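PDB 1WCW: uroporphyrinogen III synthase from Thermus thermophilus, which probably catalyses the ring closure of hydroxymethylbilane, with inversion of its last pyrrole ring, to give uroporphyrinogen III in tetrapyrrole biosynthesis. Local coordinates for residues A[14-19]-A[35-41]; A[52-56]-A[157-161]; A[67-73]-A[161-165]; A[209-213]-A[232-236]. All blocks are in the same frame, centred on the assembly; numbering follows the deposited sequence.

Contact 1 of 4, residues A[14-19]-A[35-41]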
loop_
_atom_site.group_PDB
_atom_site.type_symbol
_atom_site.label_atom_id
_atom_site.label_comp_id
_atom_site.label_asym_id
_atom_site.label_seq_id
_atom_site.Cartn_x
_atom_site.Cartn_y
_atom_site.Cartn_z
ATOM N N ALA A 14 10.335 -6.735 4.714
ATOM C CA ALA A 14 9.961 -5.390 5.213
ATOM C C ALA A 14 8.470 -5.303 5.569
ATOM O O ALA A 14 8.068 -4.224 6.014
ATOM C CB ALA A 14 10.313 -4.324 4.145
ATOM N N GLY A 15 7.709 -6.362 5.397
ATOM C CA GLY A 15 6.271 -6.354 5.677
ATOM C C GLY A 15 5.937 -6.532 7.136
ATOM O O GLY A 15 6.776 -6.817 7.986
ATOM N N LEU A 16 4.676 -6.270 7.425
ATOM C CA LEU A 16 4.191 -6.383 8.801
ATOM C C LEU A 16 3.197 -7.532 9.025
ATOM O O LEU A 16 3.339 -8.298 9.945
ATOM C CB LEU A 16 3.547 -5.066 9.218
ATOM C CG LEU A 16 3.008 -4.932 10.645
ATOM C CD1 LEU A 16 4.098 -4.984 11.681
ATOM C CD2 LEU A 16 2.295 -3.635 10.726
ATOM N N ARG A 17 2.247 -7.644 8.145
ATOM C CA ARG A 17 1.134 -8.587 8.238
ATOM C C ARG A 17 1.354 -10.087 8.228
ATOM O O ARG A 17 0.804 -10.830 9.044
ATOM C CB ARG A 17 0.154 -8.251 7.112
ATOM C CG ARG A 17 -0.152 -6.739 6.908
ATOM C CD ARG A 17 1.104 -5.737 6.893
ATOM N NE ARG A 17 1.787 -5.538 5.616
ATOM C CZ ARG A 17 2.740 -6.328 5.163
ATOM N NH1 ARG A 17 3.303 -6.093 4.006
ATOM N NH2 ARG A 17 3.120 -7.371 5.883
ATOM N N ARG A 18 2.176 -10.531 7.307
ATOM C CA ARG A 18 2.480 -11.931 7.072
ATOM C C ARG A 18 3.914 -12.366 7.440
ATOM O O ARG A 18 4.500 -13.238 6.807
ATOM C CB ARG A 18 2.231 -12.257 5.581
ATOM C CG ARG A 18 0.714 -12.352 5.228
ATOM C CD ARG A 18 0.540 -12.886 3.798
ATOM N NE ARG A 18 1.088 -11.918 2.848
ATOM C CZ ARG A 18 1.180 -12.117 1.532
ATOM N NH1 ARG A 18 1.696 -11.181 0.740
ATOM N NH2 ARG A 18 0.754 -13.254 0.999
ATOM N N LYS A 19 4.466 -11.780 8.486
ATOM C CA LYS A 19 5.821 -12.133 8.959
ATOM C C LYS A 19 6.001 -13.589 9.274
ATOM O O LYS A 19 7.054 -14.172 9.003
ATOM C CB LYS A 19 6.116 -11.431 10.298
ATOM C CG LYS A 19 6.220 -9.983 10.200
ATOM C CD LYS A 19 6.476 -9.375 11.570
ATOM C CE LYS A 19 6.454 -7.842 11.527
ATOM N NZ LYS A 19 6.752 -7.260 12.874
ATOM N N LEU A 35 13.343 -10.440 9.905
ATOM C CA LEU A 35 12.143 -9.631 9.903
ATOM C C LEU A 35 12.492 -8.244 10.296
ATOM O O LEU A 35 12.888 -7.992 11.429
ATOM C CB LEU A 35 11.095 -10.182 10.897
ATOM C CG LEU A 35 10.738 -11.667 10.696
ATOM C CD1 LEU A 35 9.741 -12.093 11.788
ATOM C CD2 LEU A 35 10.139 -11.886 9.311
ATOM N N PHE A 36 12.300 -7.322 9.351
ATOM C CA PHE A 36 12.578 -5.894 9.541
ATOM C C PHE A 36 11.363 -5.068 9.094
ATOM O O PHE A 36 11.430 -4.413 8.030
ATOM C CB PHE A 36 13.865 -5.486 8.781
ATOM C CG PHE A 36 15.121 -6.004 9.418
ATOM C CD1 PHE A 36 15.876 -7.019 8.854
ATOM C CD2 PHE A 36 15.576 -5.432 10.596
ATOM C CE1 PHE A 36 17.082 -7.424 9.490
ATOM C CE2 PHE A 36 16.754 -5.868 11.185
ATOM C CZ PHE A 36 17.492 -6.862 10.623
ATOM N N PRO A 37 10.277 -5.069 9.868
ATOM C CA PRO A 37 9.116 -4.275 9.445
ATOM C C PRO A 37 9.456 -2.800 9.415
ATOM O O PRO A 37 10.175 -2.282 10.274
ATOM C CB PRO A 37 8.042 -4.556 10.498
ATOM C CG PRO A 37 8.816 -5.120 11.662
ATOM C CD PRO A 37 10.022 -5.844 11.105
ATOM N N VAL A 38 8.889 -2.090 8.459
ATOM C CA VAL A 38 9.139 -0.673 8.335
ATOM C C VAL A 38 7.862 0.119 8.600
ATOM O O VAL A 38 7.910 1.383 8.499
ATOM C CB VAL A 38 9.692 -0.288 6.944
ATOM C CG1 VAL A 38 11.046 -0.965 6.683
ATOM C CG2 VAL A 38 8.730 -0.632 5.827
ATOM N N GLN A 39 6.760 -0.529 8.935
ATOM C CA GLN A 39 5.521 0.188 9.162
ATOM C C GLN A 39 4.838 -0.301 10.405
ATOM O O GLN A 39 5.090 -1.417 10.921
ATOM C CB GLN A 39 4.551 0.055 7.988
ATOM C CG GLN A 39 3.672 -1.162 8.024
ATOM C CD GLN A 39 3.214 -1.526 6.605
ATOM O OE1 GLN A 39 3.916 -2.216 5.892
ATOM N NE2 GLN A 39 2.031 -1.069 6.211
ATOM N N ALA A 40 3.944 0.541 10.871
ATOM C CA ALA A 40 3.093 0.266 11.982
ATOM C C ALA A 40 1.677 0.595 11.433
ATOM O O ALA A 40 1.535 1.366 10.462
ATOM C CB ALA A 40 3.452 1.164 13.071
ATOM N N THR A 41 0.638 -0.012 11.963
ATOM C CA THR A 41 -0.684 0.291 11.456
ATOM C C THR A 41 -1.601 0.481 12.666
ATOM O O THR A 41 -1.497 -0.257 13.658
ATOM C CB THR A 41 -1.169 -0.862 10.541
ATOM O OG1 THR A 41 -0.205 -1.083 9.474
ATOM C CG2 THR A 41 -2.506 -0.506 9.948
HETATM O O HOH W 1 6.144 -3.175 7.477
#
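Ala14 and Pro37 bring the two backbones together, their CA atoms 4.5 Å apart, where the loop after strand 10-13 passes the connection from strand 32-35 to strand 39-43. Here the chain leaves the parallel sheet of one domain and enters the linker to the other. Val38 N gives a weak hydrogen bond to Ala14 O (3.3 Å), and one residue before Pro37, Phe36 O receives a CH...O contact from Ala14 CA. A water bridges the junction: it donates to Ala14 O at 2.6 Å, accepts from Val38 N, and donates to Gln39 OE1, which also accepts from Gln194.

Leu16 turns CG anti to its backbone N (chi1 -178°), which spreads its methyls along segment 35-41: CD1 meets Pro37 CB at 4.1 Å, crossing the ring at about a right angle, and CD2 lies 3.6 Å from Gln39 O. Lys19, extended beyond CG, touches at both ends. Its CB packs on Leu35 CD1 (4.0 Å), while CE and NZ lie on Pro37, NZ reaching Pro37 CG at 3.2 Å. Gly15, bare of a side chain, allows Arg17 to fold its bent chain back beside it. Carbon chains, a lysine amine and the Gly15 carbonyl thus close round the rigid proline ring, and the one direct backbone bond, itself weak, is supplemented by a water shared among three protein atoms.

Contact 2 of 4, residues A[52-56]-A[157-161]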
loop_
_atom_site.group_PDB
_atom_site.type_symbol
_atom_site.label_atom_id
_atom_site.label_comp_id
_atom_site.label_asym_id
_atom_site.label_seq_id
_atom_site.Cartn_x
_atom_site.Cartn_y
_atom_site.Cartn_z
ATOM N N GLN A 52 -16.664 13.297 9.765
ATOM C CA GLN A 52 -16.469 13.006 8.340
ATOM C C GLN A 52 -17.470 11.949 7.868
ATOM O O GLN A 52 -17.994 12.055 6.771
ATOM C CB GLN A 52 -15.082 12.463 8.104
ATOM C CG GLN A 52 -13.935 13.341 8.693
ATOM C CD GLN A 52 -13.989 14.766 8.245
ATOM O OE1 GLN A 52 -13.911 15.070 7.044
ATOM N NE2 GLN A 52 -14.084 15.683 9.219
ATOM N N VAL A 53 -17.748 10.951 8.722
ATOM C CA VAL A 53 -18.705 9.899 8.351
ATOM C C VAL A 53 -20.105 10.486 8.250
ATOM O O VAL A 53 -20.873 10.161 7.330
ATOM C CB VAL A 53 -18.666 8.716 9.345
ATOM C CG1 VAL A 53 -19.567 7.601 8.733
ATOM C CG2 VAL A 53 -17.232 8.131 9.483
ATOM N N ARG A 54 -20.454 11.385 9.175
ATOM C CA ARG A 54 -21.779 12.045 9.106
ATOM C C ARG A 54 -21.944 12.857 7.809
ATOM O O ARG A 54 -23.007 12.842 7.170
ATOM C CB ARG A 54 -21.974 12.992 10.298
ATOM C CG ARG A 54 -22.161 12.262 11.611
ATOM C CD ARG A 54 -22.289 13.249 12.797
ATOM N NE ARG A 54 -22.765 12.558 13.989
ATOM C CZ ARG A 54 -23.938 11.922 14.078
ATOM N NH1 ARG A 54 -24.272 11.315 15.210
ATOM N NH2 ARG A 54 -24.786 11.897 13.048
ATOM N N ALA A 55 -20.849 13.528 7.432
ATOM C CA ALA A 55 -20.867 14.289 6.197
ATOM C C ALA A 55 -21.094 13.359 5.001
ATOM O O ALA A 55 -21.871 13.671 4.066
ATOM C CB ALA A 55 -19.573 15.088 6.029
ATOM N N LEU A 56 -20.368 12.224 4.972
ATOM C CA LEU A 56 -20.591 11.274 3.890
ATOM C C LEU A 56 -22.060 10.810 3.869
ATOM O O LEU A 56 -22.680 10.623 2.791
ATOM C CB LEU A 56 -19.665 10.058 4.077
ATOM C CG LEU A 56 -19.856 8.892 3.167
ATOM C CD1 LEU A 56 -19.581 9.334 1.723
ATOM C CD2 LEU A 56 -18.873 7.773 3.585
ATOM N N VAL A 157 -13.101 18.260 -1.427
ATOM C CA VAL A 157 -12.639 16.935 -0.944
ATOM C C VAL A 157 -13.075 16.681 0.493
ATOM O O VAL A 157 -12.883 17.557 1.360
ATOM C CB VAL A 157 -11.125 16.782 -1.067
ATOM C CG1 VAL A 157 -10.664 15.412 -0.486
ATOM C CG2 VAL A 157 -10.735 16.830 -2.545
ATOM N N LEU A 158 -13.694 15.511 0.750
ATOM C CA LEU A 158 -14.111 15.096 2.107
ATOM C C LEU A 158 -13.195 13.901 2.421
ATOM O O LEU A 158 -13.402 12.824 1.927
ATOM C CB LEU A 158 -15.586 14.729 2.065
ATOM C CG LEU A 158 -16.092 14.016 3.336
ATOM C CD1 LEU A 158 -16.079 14.992 4.534
ATOM C CD2 LEU A 158 -17.460 13.525 3.067
ATOM N N PRO A 159 -12.140 14.096 3.213
ATOM C CA PRO A 159 -11.240 13.003 3.514
ATOM C C PRO A 159 -11.854 12.062 4.551
ATOM O O PRO A 159 -12.487 12.546 5.508
ATOM C CB PRO A 159 -10.002 13.723 4.042
ATOM C CG PRO A 159 -10.615 14.935 4.732
ATOM C CD PRO A 159 -11.731 15.369 3.871
ATOM N N LEU A 160 -11.604 10.769 4.420
ATOM C CA LEU A 160 -12.072 9.786 5.411
ATOM C C LEU A 160 -10.923 8.870 5.673
ATOM O O LEU A 160 -10.502 8.151 4.798
ATOM C CB LEU A 160 -13.241 8.974 4.854
ATOM C CG LEU A 160 -14.516 9.789 4.526
ATOM C CD1 LEU A 160 -15.164 9.230 3.277
ATOM C CD2 LEU A 160 -15.516 9.702 5.679
ATOM N N MET A 161 -10.396 8.883 6.905
ATOM C CA MET A 161 -9.222 8.065 7.227
ATOM C C MET A 161 -9.588 7.126 8.354
ATOM O O MET A 161 -9.366 7.471 9.572
ATOM C CB MET A 161 -8.088 9.010 7.572
ATOM C CG MET A 161 -6.786 8.277 7.756
ATOM S SD MET A 161 -5.428 9.393 8.321
ATOM C CE MET A 161 -5.289 10.391 6.896
#
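Gln52 and Leu160 mark the closest backbone approach, CA to CA 6.2 Å, where helix 50-57 crosses strand 155-167 with an angle of 128° between their directions and 8.7 Å between the axes of the short segments. This is helix-on-sheet packing of an alpha/beta domain, the helix lying against the six-stranded mixed sheet.

Two leucines, two positions apart on the strand with Pro159 between them, reach across to the helix. Leu158 spreads its methyls over the last turn: CD1 meets Ala55 CB at 3.8 Å and CD2 comes to 3.7 Å from Leu56 N. The small Ala55 suits this place because it lets the branched end of Leu158 approach the helix. Leu160 CD2 lies against Gln52 O, 3.6 Å away, and its CD1 touches Leu56 CD2 at 4.0 Å, the two side chains crossing at about a right angle; Leu74 of helix 68-80 covers this buried end of the contact.

Gln52 lies along the middle of the contact, its chain bent at chi2 (-54°) and sliding past Leu158 in the opposite direction. Its flexible methylenes cover Pro159 O. Gln52 OE1 lies 3.3 Å from the Leu158 CD1 methyl and as close to Pro159 O, an acceptor-acceptor approach and not a hydrogen bond.

Contact 3 of 4, residues A[67-73]-A[161-165]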
loop_
_atom_site.group_PDB
_atom_site.type_symbol
_atom_site.label_atom_id
_atom_site.label_comp_id
_atom_site.label_asym_id
_atom_site.label_seq_id
_atom_site.Cartn_x
_atom_site.Cartn_y
_atom_site.Cartn_z
ATOM N N THR A 67 -8.264 1.521 -0.644
ATOM C CA THR A 67 -7.923 0.208 -0.158
ATOM C C THR A 67 -9.153 -0.601 0.240
ATOM O O THR A 67 -10.239 -0.046 0.592
ATOM C CB THR A 67 -6.973 0.263 1.040
ATOM O OG1 THR A 67 -7.635 0.873 2.171
ATOM C CG2 THR A 67 -5.729 1.087 0.725
ATOM N N GLY A 68 -9.022 -1.938 0.184
ATOM C CA GLY A 68 -10.128 -2.806 0.571
ATOM C C GLY A 68 -10.377 -2.686 2.045
ATOM O O GLY A 68 -11.548 -2.635 2.462
ATOM N N VAL A 69 -9.306 -2.685 2.828
ATOM C CA VAL A 69 -9.397 -2.525 4.274
ATOM C C VAL A 69 -10.146 -1.232 4.602
ATOM O O VAL A 69 -11.006 -1.201 5.489
ATOM C CB VAL A 69 -7.992 -2.482 4.940
ATOM C CG1 VAL A 69 -8.109 -2.157 6.429
ATOM C CG2 VAL A 69 -7.342 -3.843 4.758
ATOM N N GLY A 70 -9.834 -0.166 3.890
ATOM C CA GLY A 70 -10.482 1.104 4.150
ATOM C C GLY A 70 -11.964 1.110 3.855
ATOM O O GLY A 70 -12.746 1.714 4.628
ATOM N N VAL A 71 -12.369 0.480 2.781
ATOM C CA VAL A 71 -13.779 0.378 2.456
ATOM C C VAL A 71 -14.486 -0.375 3.608
ATOM O O VAL A 71 -15.535 0.073 4.127
ATOM C CB VAL A 71 -13.948 -0.367 1.133
ATOM C CG1 VAL A 71 -15.438 -0.771 0.942
ATOM C CG2 VAL A 71 -13.443 0.499 -0.030
ATOM N N ARG A 72 -13.945 -1.514 4.032
ATOM C CA ARG A 72 -14.587 -2.298 5.069
ATOM C C ARG A 72 -14.643 -1.522 6.367
ATOM O O ARG A 72 -15.718 -1.488 7.030
ATOM C CB ARG A 72 -13.857 -3.609 5.257
ATOM C CG ARG A 72 -13.980 -4.477 4.028
ATOM C CD ARG A 72 -13.411 -5.940 4.214
ATOM N NE ARG A 72 -13.397 -6.566 2.895
ATOM C CZ ARG A 72 -12.351 -6.553 2.067
ATOM N NH1 ARG A 72 -12.444 -7.126 0.856
ATOM N NH2 ARG A 72 -11.206 -6.052 2.479
ATOM N N ASP A 73 -13.535 -0.869 6.738
ATOM C CA ASP A 73 -13.532 -0.101 7.975
ATOM C C ASP A 73 -14.557 1.038 7.942
ATOM O O ASP A 73 -15.211 1.319 8.984
ATOM C CB ASP A 73 -12.155 0.496 8.290
ATOM C CG ASP A 73 -11.142 -0.517 8.739
ATOM O OD1 ASP A 73 -9.986 -0.060 8.853
ATOM O OD2 ASP A 73 -11.473 -1.715 8.991
ATOM N N MET A 161 -10.396 8.883 6.905
ATOM C CA MET A 161 -9.222 8.065 7.227
ATOM C C MET A 161 -9.588 7.126 8.354
ATOM O O MET A 161 -9.366 7.471 9.572
ATOM C CB MET A 161 -8.088 9.010 7.572
ATOM C CG MET A 161 -6.786 8.277 7.756
ATOM S SD MET A 161 -5.428 9.393 8.321
ATOM C CE MET A 161 -5.289 10.391 6.896
ATOM N N PRO A 162 -9.960 5.914 8.024
ATOM C CA PRO A 162 -10.387 4.978 9.095
ATOM C C PRO A 162 -9.238 4.264 9.802
ATOM O O PRO A 162 -9.403 3.624 10.878
ATOM C CB PRO A 162 -11.309 4.006 8.354
ATOM C CG PRO A 162 -10.831 4.058 6.897
ATOM C CD PRO A 162 -10.334 5.458 6.654
ATOM N N TYR A 163 -8.075 4.327 9.186
ATOM C CA TYR A 163 -6.886 3.718 9.791
ATOM C C TYR A 163 -5.684 4.407 9.205
ATOM O O TYR A 163 -5.771 5.137 8.194
ATOM C CB TYR A 163 -6.829 2.213 9.561
ATOM C CG TYR A 163 -6.541 1.780 8.130
ATOM C CD1 TYR A 163 -7.535 1.756 7.173
ATOM C CD2 TYR A 163 -5.277 1.453 7.731
ATOM C CE1 TYR A 163 -7.297 1.410 5.834
ATOM C CE2 TYR A 163 -5.001 1.102 6.411
ATOM C CZ TYR A 163 -6.010 1.072 5.473
ATOM O OH TYR A 163 -5.762 0.722 4.160
ATOM N N ARG A 164 -4.534 4.187 9.825
ATOM C CA ARG A 164 -3.318 4.826 9.373
ATOM C C ARG A 164 -2.153 3.875 9.327
ATOM O O ARG A 164 -1.881 3.163 10.283
ATOM C CB ARG A 164 -2.873 5.940 10.324
ATOM C CG ARG A 164 -3.736 7.163 10.483
ATOM C CD ARG A 164 -3.102 8.025 11.594
ATOM N NE ARG A 164 -2.998 9.418 11.206
ATOM C CZ ARG A 164 -2.582 10.364 12.028
ATOM N NH1 ARG A 164 -2.513 11.621 11.612
ATOM N NH2 ARG A 164 -2.229 10.029 13.269
ATOM N N HIS A 165 -1.433 3.881 8.229
ATOM C CA HIS A 165 -0.133 3.190 8.149
ATOM C C HIS A 165 0.825 4.307 8.476
ATOM O O HIS A 165 0.723 5.426 7.929
ATOM C CB HIS A 165 0.173 2.692 6.715
ATOM C CG HIS A 165 -0.546 1.472 6.384
ATOM N ND1 HIS A 165 -1.221 1.248 5.206
ATOM C CD2 HIS A 165 -0.724 0.354 7.123
ATOM C CE1 HIS A 165 -1.780 0.056 5.232
ATOM N NE2 HIS A 165 -1.496 -0.509 6.390
#
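Tyr163 lays one face of its ring against Val69, whose CG1 methyl stands 4.0 Å from the ring centroid, 24° off the normal, in a CH-pi contact offset toward the rim. With CG placed between the backbone N and the carbonyl carbon (chi1 71°), the ring projects from the strand to the first turn of helix 68-80, which runs nearly antiparallel to it. The helix packs here beside strand 155-167 of the mixed-sheet domain. The phenol arrives edge-on at Thr67: OH and Thr67 OG1 share a hydrogen bond of 2.7 Å, in the plane of the ring.

Thr67 is the N-cap of the helix. Its OG1 accepts from Gly70 N at 3.0 Å and also bonds to Gln137, so three partners hold the hydroxyl. Threonine fits because one short side chain can cap the turn and meet the phenol together. Glycine fits at Gly70 because a CB here would run into the capping hydroxyl, Thr67 OG1; its CA is a neighbour of the ring edge, 3.6 Å from Tyr163 CE1.

One turn on, Asp73 packs CB on Pro162 CB (3.6 Å), while OD1 comes 3.5 Å from Tyr163 CD1, the carboxylate perpendicular to the ring. The charge has its main partner in Lys43, through a salt bridge from strand 39-43. Apolar faces therefore set the spacing of helix and strand, while the shared hydroxyl pair fixes the position of the tyrosine and ties it to the helix start.

Contact 4 of 4, residues A[209-213]-A[232-236]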
loop_
_atom_site.group_PDB
_atom_site.type_symbol
_atom_site.label_atom_id
_atom_site.label_comp_id
_atom_site.label_asym_id
_atom_site.label_seq_id
_atom_site.Cartn_x
_atom_site.Cartn_y
_atom_site.Cartn_z
ATOM N N ARG A 209 20.315 3.474 -1.662
ATOM C CA ARG A 209 20.129 3.196 -3.098
ATOM C C ARG A 209 21.308 2.388 -3.608
ATOM O O ARG A 209 21.119 1.386 -4.306
ATOM C CB ARG A 209 20.035 4.493 -3.854
ATOM C CG ARG A 209 19.927 4.288 -5.315
ATOM C CD ARG A 209 19.888 5.598 -6.081
ATOM N NE ARG A 209 18.775 6.411 -5.757
ATOM C CZ ARG A 209 18.840 7.651 -5.271
ATOM N NH1 ARG A 209 17.710 8.304 -5.054
ATOM N NH2 ARG A 209 20.001 8.245 -4.964
ATOM N N GLU A 210 22.546 2.804 -3.278
ATOM C CA GLU A 210 23.708 2.046 -3.704
ATOM C C GLU A 210 23.662 0.599 -3.182
ATOM O O GLU A 210 23.916 -0.333 -3.949
ATOM C CB GLU A 210 24.999 2.738 -3.249
ATOM C CG GLU A 210 26.252 1.932 -3.563
ATOM C CD GLU A 210 27.516 2.753 -3.292
ATOM O OE1 GLU A 210 28.622 2.208 -3.443
ATOM O OE2 GLU A 210 27.363 3.946 -2.954
ATOM N N ALA A 211 23.289 0.430 -1.905
ATOM C CA ALA A 211 23.222 -0.907 -1.354
ATOM C C ALA A 211 22.173 -1.791 -2.081
ATOM O O ALA A 211 22.483 -2.925 -2.412
ATOM C CB ALA A 211 22.935 -0.820 0.133
ATOM N N LEU A 212 20.979 -1.225 -2.357
ATOM C CA LEU A 212 19.885 -2.010 -3.008
ATOM C C LEU A 212 20.102 -2.208 -4.497
ATOM O O LEU A 212 19.459 -3.040 -5.096
ATOM C CB LEU A 212 18.525 -1.398 -2.748
ATOM C CG LEU A 212 18.109 -1.568 -1.273
ATOM C CD1 LEU A 212 16.910 -0.733 -0.979
ATOM C CD2 LEU A 212 17.880 -2.994 -0.946
ATOM N N ASN A 213 21.021 -1.471 -5.117
ATOM C CA ASN A 213 21.363 -1.704 -6.506
ATOM C C ASN A 213 22.585 -2.611 -6.652
ATOM O O ASN A 213 22.662 -3.369 -7.597
ATOM C CB ASN A 213 21.678 -0.397 -7.208
ATOM C CG ASN A 213 20.460 0.309 -7.670
ATOM O OD1 ASN A 213 19.427 -0.335 -7.950
ATOM N ND2 ASN A 213 20.527 1.623 -7.759
ATOM N N TRP A 232 12.693 5.607 -6.783
ATOM C CA TRP A 232 13.794 5.991 -5.906
ATOM C C TRP A 232 15.130 5.624 -6.521
ATOM O O TRP A 232 16.137 5.724 -5.830
ATOM C CB TRP A 232 13.641 5.379 -4.515
ATOM C CG TRP A 232 12.608 6.075 -3.695
ATOM C CD1 TRP A 232 11.251 5.742 -3.517
ATOM C CD2 TRP A 232 12.809 7.251 -2.887
ATOM N NE1 TRP A 232 10.649 6.614 -2.675
ATOM C CE2 TRP A 232 11.568 7.561 -2.272
ATOM C CE3 TRP A 232 13.915 8.079 -2.619
ATOM C CZ2 TRP A 232 11.388 8.634 -1.388
ATOM C CZ3 TRP A 232 13.743 9.155 -1.726
ATOM C CH2 TRP A 232 12.489 9.430 -1.129
ATOM N N GLY A 233 15.156 5.186 -7.775
ATOM C CA GLY A 233 16.428 4.868 -8.397
ATOM C C GLY A 233 16.932 3.466 -8.141
ATOM O O GLY A 233 18.118 3.189 -8.323
ATOM N N VAL A 234 16.067 2.539 -7.708
ATOM C CA VAL A 234 16.452 1.161 -7.488
ATOM C C VAL A 234 15.747 0.224 -8.427
ATOM O O VAL A 234 14.521 0.355 -8.606
ATOM C CB VAL A 234 16.133 0.752 -6.039
ATOM C CG1 VAL A 234 16.379 -0.772 -5.863
ATOM C CG2 VAL A 234 16.999 1.584 -5.075
ATOM N N LYS A 235 16.465 -0.619 -9.145
ATOM C CA LYS A 235 15.802 -1.567 -9.997
ATOM C C LYS A 235 15.645 -2.915 -9.266
ATOM O O LYS A 235 16.655 -3.527 -8.871
ATOM C CB LYS A 235 16.672 -1.794 -11.267
ATOM C CG LYS A 235 16.047 -2.773 -12.253
ATOM C CD LYS A 235 17.043 -3.073 -13.363
ATOM C CE LYS A 235 16.611 -4.199 -14.239
ATOM N NZ LYS A 235 16.775 -5.495 -13.539
ATOM N N PRO A 236 14.434 -3.421 -9.064
ATOM C CA PRO A 236 14.275 -4.715 -8.369
ATOM C C PRO A 236 14.989 -5.802 -9.114
ATOM O O PRO A 236 14.971 -5.831 -10.386
ATOM C CB PRO A 236 12.804 -4.997 -8.397
ATOM C CG PRO A 236 12.160 -3.707 -8.765
ATOM C CD PRO A 236 13.154 -2.842 -9.468
HETATM O O HOH W 2 17.884 -4.691 -6.550
#
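A Schellman motif ends helix 223-231, and the turn it creates docks on helix 205-214 in the alpha/beta domain built round the five-stranded parallel sheet. Gly233 is the C' residue, with phi 86°, a conformation glycine adopts easily; its N bonds back to Arg230 O, and Val234 N to Leu229 O.

Arg209 grips the turn side-on. Both NE and NH1 donate to the single Trp232 O, NE at 2.7 Å and nearly straight (163°), NH1 longer at 3.1 Å and from above the carbonyl plane. The oxygen lies in the guanidinium plane, brought there by a side chain that runs out extended and then bends at chi3 (-62°). Arginine probably suits the place, since carbonyls at a helix C-terminus tend to carry negative potential.

Asn213, near the end of its own helix, uses both ends of its amide like a peptide group. ND2 donates to Gly233 O at 2.9 Å, in the plane of the carbonyl, and OD1 accepts from Lys235 N at 3.2 Å, bridging Val234 between them. The two methyls of that valine touch the helix, CG1 on Leu212 CB (3.8 Å) and CG2 on Arg209 CG (4.0 Å), giving the polar grip an apolar backing. The segment then leads to strand 238-240. A water also joins the backbones, donating to Leu212 O at 2.7 Å and to Lys235 O at 2.9 Å.

The four contacts run along a two-domain chain, with contact 1 closing first and contacts 2 and 3 both ending on strand 155-167. Contact 4, last along the chain, lies about 38 Å from contact 2 between centres, on the opposite side of the chain's centre. Contacts 2 and 3, about 13 Å apart between centres, pack successive helices, 50-57 and 68-80, against that one long strand and share Met161. Strand 155-167 pairs with strand 39-43 of contact 1, so contacts 1 and 3, centres about 17 Å apart, touch where Thr41 CG2 packs on Arg164 O. This antiparallel pair forms the linker between domains; contacts 1 and 3 thus lie at the linker, whereas 2 and 4 belong to separate domains.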